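Glycerol dehydratase (Clostridium butyricum, PDB 1R9D) dehydrates glycerol without vitamin B12, probably by glycyl-radical chemistry, and belongs to the pyruvate formate-lyase-like family. Local coordinates at residues I412-S417 against D691-S696; L422-D427 against P436-K441. All blocks are in the same frame, centred on the assembly; numbering follows the deposited sequence.

In the fold
Contact 1 and contact 2 sit on the same side of the chain's centre, with their own centres about 13 Å apart. Helix 408-417 supplies one side of contact 1, and helix 422-426, which follows it in the chain, supplies one side of contact 2. The two helices pack together through Leu-415, Val-416 and Ala-425. Contact 1 is partly buried and joins parts of the chain far apart in sequence, by apolar contact and a water bridge. Contact 2 is a local surface contact around a hairpin, held mainly by charge. Ser-696 O also packs on Pro-436 CD, so the second segments of the two contacts meet directly.

Contact 1. Residues I412-S417 against D691-S696; sequences IPALVS and DHFIAS
Pro-413 lays its CB against the edge of the Phe-693 ring, near the ring plane, with CB 4.1 Å from CE2. Ala-414, one residue on, makes the closer approach. Its CB is 3.7 Å from Phe-693 O and 4.5 Å from Phe-693 CD2. The methyl thus sits by the carbonyl and only loosely by the ring. Phe-693 places CG beside its own backbone N (chi1 -70°), which swings the ring toward the helix and the proline. No direct hydrogen bond crosses the contact. A water takes that role: it donates to Phe-693 O at 2.6 Å and more weakly to Ala-414 O at 3.4 Å.

The loop has its own internal support. Asp-691 OD1 accepts from Phe-693 N at 3.0 Å, nearly in line with the C-O bond, in an Asx turn. The same oxygen accepts from Ile-694 N at 3.0 Å. That donor comes from above the carboxylate plane, 55° out of it, but its bond is fairly straight (159°). These two bonds fix the backbone that carries the Phe-693 ring. Further along, Ile-694 O accepts from Arg-418, the residue after Ser-417, and Ser-696 OG bonds Gln-636. His-692 turns away from the contact and is held by Val-687 and Thr-699.

Pro-413 also marks a kink in its helix, because its N cannot bond to the preceding turn. The helix follows strand 404-407, and the loop leads to strand 702-705. Both strands belong to one mixed sheet, in which 404-407 runs antiparallel to 733-738, consistent with part of the ten-stranded alpha/beta barrel of the pyruvate formate-lyase fold.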
loop_
_atom_site.group_PDB
_atom_site.type_symbol
_atom_site.label_atom_id
_atom_site.label_comp_id
_atom_site.label_asym_id
_atom_site.label_seq_id
_atom_site.Cartn_x
_atom_site.Cartn_y
_atom_site.Cartn_z
ATOM N N ILE A 412 18.065 8.042 31.566
ATOM C CA ILE A 412 17.178 6.960 31.980
ATOM C C ILE A 412 15.779 7.489 32.326
ATOM O O ILE A 412 14.784 7.004 31.786
ATOM C CB ILE A 412 17.805 6.162 33.154
ATOM C CG1 ILE A 412 19.057 5.431 32.645
ATOM C CG2 ILE A 412 16.807 5.156 33.712
ATOM C CD1 ILE A 412 19.845 4.686 33.712
ATOM N N PRO A 413 15.679 8.499 33.212
ATOM C CA PRO A 413 14.362 9.047 33.566
ATOM C C PRO A 413 13.626 9.605 32.340
ATOM O O PRO A 413 12.422 9.401 32.174
ATOM C CB PRO A 413 14.701 10.150 34.569
ATOM C CG PRO A 413 15.944 9.649 35.217
ATOM C CD PRO A 413 16.733 9.085 34.060
ATOM N N ALA A 414 14.356 10.322 31.488
ATOM C CA ALA A 414 13.766 10.889 30.281
ATOM C C ALA A 414 13.173 9.791 29.392
ATOM O O ALA A 414 12.096 9.960 28.816
ATOM C CB ALA A 414 14.818 11.684 29.506
ATOM N N LEU A 415 13.872 8.666 29.282
ATOM C CA LEU A 415 13.386 7.559 28.462
ATOM C C LEU A 415 12.141 6.908 29.066
ATOM O O LEU A 415 11.192 6.587 28.345
ATOM C CB LEU A 415 14.485 6.504 28.276
ATOM C CG LEU A 415 15.626 6.905 27.335
ATOM C CD1 LEU A 415 16.703 5.811 27.311
ATOM C CD2 LEU A 415 15.065 7.127 25.938
ATOM N N VAL A 416 12.142 6.705 30.379
ATOM C CA VAL A 416 10.985 6.093 31.028
ATOM C C VAL A 416 9.782 7.008 30.840
ATOM O O VAL A 416 8.649 6.548 30.692
ATOM C CB VAL A 416 11.217 5.870 32.541
ATOM C CG1 VAL A 416 9.953 5.303 33.174
ATOM C CG2 VAL A 416 12.378 4.912 32.757
ATOM N N SER A 417 10.045 8.311 30.843
ATOM C CA SER A 417 8.999 9.306 30.658
ATOM C C SER A 417 8.371 9.147 29.270
ATOM O O SER A 417 7.191 9.435 29.074
ATOM C CB SER A 417 9.591 10.712 30.810
ATOM O OG SER A 417 8.606 11.708 30.597
ATOM N N ASP A 691 16.088 22.574 29.740
ATOM C CA ASP A 691 15.327 21.358 30.050
ATOM C C ASP A 691 15.854 20.213 29.179
ATOM O O ASP A 691 15.418 20.036 28.038
ATOM C CB ASP A 691 13.834 21.570 29.770
ATOM C CG ASP A 691 12.981 20.387 30.209
ATOM O OD1 ASP A 691 13.532 19.281 30.384
ATOM O OD2 ASP A 691 11.752 20.562 30.367
ATOM N N HIS A 692 16.797 19.445 29.715
ATOM C CA HIS A 692 17.388 18.325 28.983
ATOM C C HIS A 692 16.526 17.059 29.028
ATOM O O HIS A 692 16.835 16.069 28.361
ATOM C CB HIS A 692 18.774 18.017 29.548
ATOM C CG HIS A 692 19.776 19.107 29.319
ATOM N ND1 HIS A 692 20.537 19.189 28.173
ATOM C CD2 HIS A 692 20.142 20.158 30.091
ATOM C CE1 HIS A 692 21.334 20.241 28.249
ATOM N NE2 HIS A 692 21.115 20.847 29.403
ATOM N N PHE A 693 15.455 17.086 29.817
ATOM C CA PHE A 693 14.566 15.931 29.921
ATOM C C PHE A 693 13.561 15.886 28.771
ATOM O O PHE A 693 13.272 14.818 28.234
ATOM C CB PHE A 693 13.787 15.955 31.251
ATOM C CG PHE A 693 14.634 15.699 32.469
ATOM C CD1 PHE A 693 15.392 16.716 33.039
ATOM C CD2 PHE A 693 14.659 14.436 33.059
ATOM C CE1 PHE A 693 16.163 16.484 34.181
ATOM C CE2 PHE A 693 15.424 14.190 34.200
ATOM C CZ PHE A 693 16.177 15.217 34.764
ATOM N N ILE A 694 13.023 17.045 28.401
ATOM C CA ILE A 694 12.029 17.109 27.331
ATOM C C ILE A 694 12.658 16.855 25.961
ATOM O O ILE A 694 12.019 16.288 25.074
ATOM C CB ILE A 694 11.297 18.475 27.331
ATOM C CG1 ILE A 694 10.046 18.389 26.453
ATOM C CG2 ILE A 694 12.223 19.577 26.831
ATOM C CD1 ILE A 694 9.132 19.602 26.553
ATOM N N ALA A 695 13.910 17.277 25.799
ATOM C CA ALA A 695 14.638 17.071 24.547
ATOM C C ALA A 695 15.246 15.672 24.586
ATOM O O ALA A 695 16.466 15.507 24.521
ATOM C CB ALA A 695 15.739 18.121 24.403
ATOM N N SER A 696 14.375 14.671 24.682
ATOM C CA SER A 696 14.779 13.275 24.774
ATOM C C SER A 696 15.426 12.684 23.527
ATOM O O SER A 696 15.907 11.552 23.560
ATOM C CB SER A 696 13.580 12.420 25.204
ATOM O OG SER A 696 12.426 12.755 24.456
HETATM O O HOH W 1 11.321 13.109 27.832
#

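Contact 2. Residues L422-D427 against P436-K441; sequences LEDARD and PQKPGK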
loop_
_atom_site.group_PDB
_atom_site.type_symbol
_atom_site.label_atom_id
_atom_site.label_comp_id
_atom_site.label_asym_id
_atom_site.label_seq_id
_atom_site.Cartn_x
_atom_site.Cartn_y
_atom_site.Cartn_z
ATOM N N LEU A 422 11.681 0.618 32.916
ATOM C CA LEU A 422 12.916 1.000 33.593
ATOM C C LEU A 422 14.055 0.073 33.156
ATOM O O LEU A 422 15.191 0.514 32.967
ATOM C CB LEU A 422 12.738 0.925 35.114
ATOM C CG LEU A 422 13.955 1.248 35.988
ATOM C CD1 LEU A 422 14.445 2.664 35.705
ATOM C CD2 LEU A 422 13.568 1.098 37.461
ATOM N N GLU A 423 13.744 -1.210 32.984
ATOM C CA GLU A 423 14.750 -2.181 32.563
ATOM C C GLU A 423 15.316 -1.809 31.191
ATOM O O GLU A 423 16.533 -1.802 30.994
ATOM C CB GLU A 423 14.144 -3.586 32.504
ATOM C CG GLU A 423 15.171 -4.702 32.633
ATOM C CD GLU A 423 14.621 -6.078 32.271
ATOM O OE1 GLU A 423 13.455 -6.374 32.620
ATOM O OE2 GLU A 423 15.368 -6.869 31.646
ATOM N N ASP A 424 14.432 -1.500 30.244
ATOM C CA ASP A 424 14.862 -1.128 28.898
ATOM C C ASP A 424 15.630 0.194 28.894
ATOM O O ASP A 424 16.641 0.324 28.212
ATOM C CB ASP A 424 13.660 -1.026 27.948
ATOM C CG ASP A 424 13.167 -2.387 27.470
ATOM O OD1 ASP A 424 13.913 -3.380 27.601
ATOM O OD2 ASP A 424 12.035 -2.460 26.941
ATOM N N ALA A 425 15.149 1.175 29.656
ATOM C CA ALA A 425 15.818 2.475 29.720
ATOM C C ALA A 425 17.245 2.338 30.253
ATOM O O ALA A 425 18.155 3.019 29.783
ATOM C CB ALA A 425 15.020 3.444 30.601
ATOM N N ARG A 426 17.440 1.453 31.228
ATOM C CA ARG A 426 18.758 1.235 31.811
ATOM C C ARG A 426 19.742 0.623 30.820
ATOM O O ARG A 426 20.955 0.737 30.994
ATOM C CB ARG A 426 18.659 0.323 33.041
ATOM C CG ARG A 426 18.184 1.033 34.292
ATOM C CD ARG A 426 17.990 0.065 35.445
ATOM N NE ARG A 426 17.706 0.773 36.693
ATOM C CZ ARG A 426 17.190 0.198 37.772
ATOM N NH1 ARG A 426 16.898 -1.094 37.754
ATOM N NH2 ARG A 426 16.968 0.916 38.868
ATOM N N ASP A 427 19.220 -0.013 29.777
ATOM C CA ASP A 427 20.069 -0.661 28.780
ATOM C C ASP A 427 20.224 0.178 27.507
ATOM O O ASP A 427 20.492 -0.352 26.434
ATOM C CB ASP A 427 19.477 -2.036 28.439
ATOM C CG ASP A 427 20.457 -2.933 27.705
ATOM O OD1 ASP A 427 21.620 -3.039 28.151
ATOM O OD2 ASP A 427 20.057 -3.542 26.687
ATOM N N PRO A 436 19.433 8.772 22.318
ATOM C CA PRO A 436 19.307 7.522 23.076
ATOM C C PRO A 436 18.160 6.600 22.658
ATOM O O PRO A 436 17.111 7.058 22.208
ATOM C CB PRO A 436 19.126 7.990 24.529
ATOM C CG PRO A 436 19.046 9.504 24.469
ATOM C CD PRO A 436 18.805 9.889 23.039
ATOM N N GLN A 437 18.361 5.296 22.830
ATOM C CA GLN A 437 17.320 4.318 22.510
ATOM C C GLN A 437 17.650 2.957 23.119
ATOM O O GLN A 437 18.789 2.693 23.498
ATOM C CB GLN A 437 17.158 4.145 20.985
ATOM C CG GLN A 437 18.059 3.037 20.378
ATOM C CD GLN A 437 17.730 2.668 18.927
ATOM O OE1 GLN A 437 18.153 1.613 18.439
ATOM N NE2 GLN A 437 16.997 3.532 18.233
ATOM N N LYS A 438 16.632 2.108 23.228
ATOM C CA LYS A 438 16.815 0.747 23.717
ATOM C C LYS A 438 17.148 -0.023 22.436
ATOM O O LYS A 438 16.305 -0.162 21.548
ATOM C CB LYS A 438 15.514 0.213 24.328
ATOM C CG LYS A 438 15.444 -1.310 24.422
ATOM C CD LYS A 438 16.565 -1.902 25.269
ATOM C CE LYS A 438 16.403 -3.414 25.355
ATOM N NZ LYS A 438 17.403 -4.059 26.247
ATOM N N PRO A 439 18.387 -0.516 22.317
ATOM C CA PRO A 439 18.758 -1.253 21.107
ATOM C C PRO A 439 17.928 -2.515 20.906
ATOM O O PRO A 439 17.508 -3.153 21.876
ATOM C CB PRO A 439 20.233 -1.582 21.337
ATOM C CG PRO A 439 20.705 -0.479 22.251
ATOM C CD PRO A 439 19.543 -0.375 23.220
ATOM N N GLY A 440 17.700 -2.859 19.643
ATOM C CA GLY A 440 16.951 -4.058 19.304
ATOM C C GLY A 440 15.451 -4.026 19.527
ATOM O O GLY A 440 14.795 -5.058 19.394
ATOM N N LYS A 441 14.902 -2.861 19.855
ATOM C CA LYS A 441 13.466 -2.746 20.100
ATOM C C LYS A 441 12.871 -1.434 19.607
ATOM O O LYS A 441 11.683 -1.185 19.810
ATOM C CB LYS A 441 13.178 -2.850 21.599
ATOM C CG LYS A 441 13.601 -4.145 22.265
ATOM C CD LYS A 441 13.052 -4.193 23.686
ATOM C CE LYS A 441 13.342 -5.528 24.358
ATOM N NZ LYS A 441 12.774 -5.580 25.739
HETATM O O HOH W 2 16.752 -4.357 29.038
HETATM O O HOH W 3 10.377 -4.669 27.021
#
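Asp-424, Asp-427, Lys-438 and Lys-441 form a salt-bridge network between segment 422-427, a short helix and the residue after it, and the type II turn 438-441. The turn follows the beta hairpin of strands 429-431 and 435-437. Packing is tight along the Lys-438 chain. It bends at chi2 (59°) and crosses Asp-424 at about a right angle, with CG 4.0 Å from Asp-424 CB. Farther out, CE comes within 3.4 Å of Asp-424 OD1. Lys-438 NZ then reaches Asp-427 OD2 at 2.7 Å, on the anti side of the carboxylate. A long salt bridge also runs from this NZ to Asp-424 OD1. The other oxygen of Asp-427 is bridged to Arg-287, so that carboxylate joins two cations. Beside it, Pro-439 CD packs against Asp-427 O at 3.4 Å.

Lys-441 grips Asp-424 more loosely. Its extended chain brings NZ to the syn lone pair of Asp-424 OD1 at 3.1 Å, with a weak second bond to OD2. Asp-424 OD2 also bonds the Tyr-543 hydroxyl, which ties the carboxylate to strand 543-551. Waters sit at both lysine ends. One accepts from Lys-438 NZ and donates weakly to Glu-423 O and Asp-424 OD1. The exposed Glu-423 carboxylate stays apart from both lysines. A second water closes a small triangle, accepting from Lys-441 NZ at 2.9 Å and donating to Asp-424 OD2 at 2.8 Å.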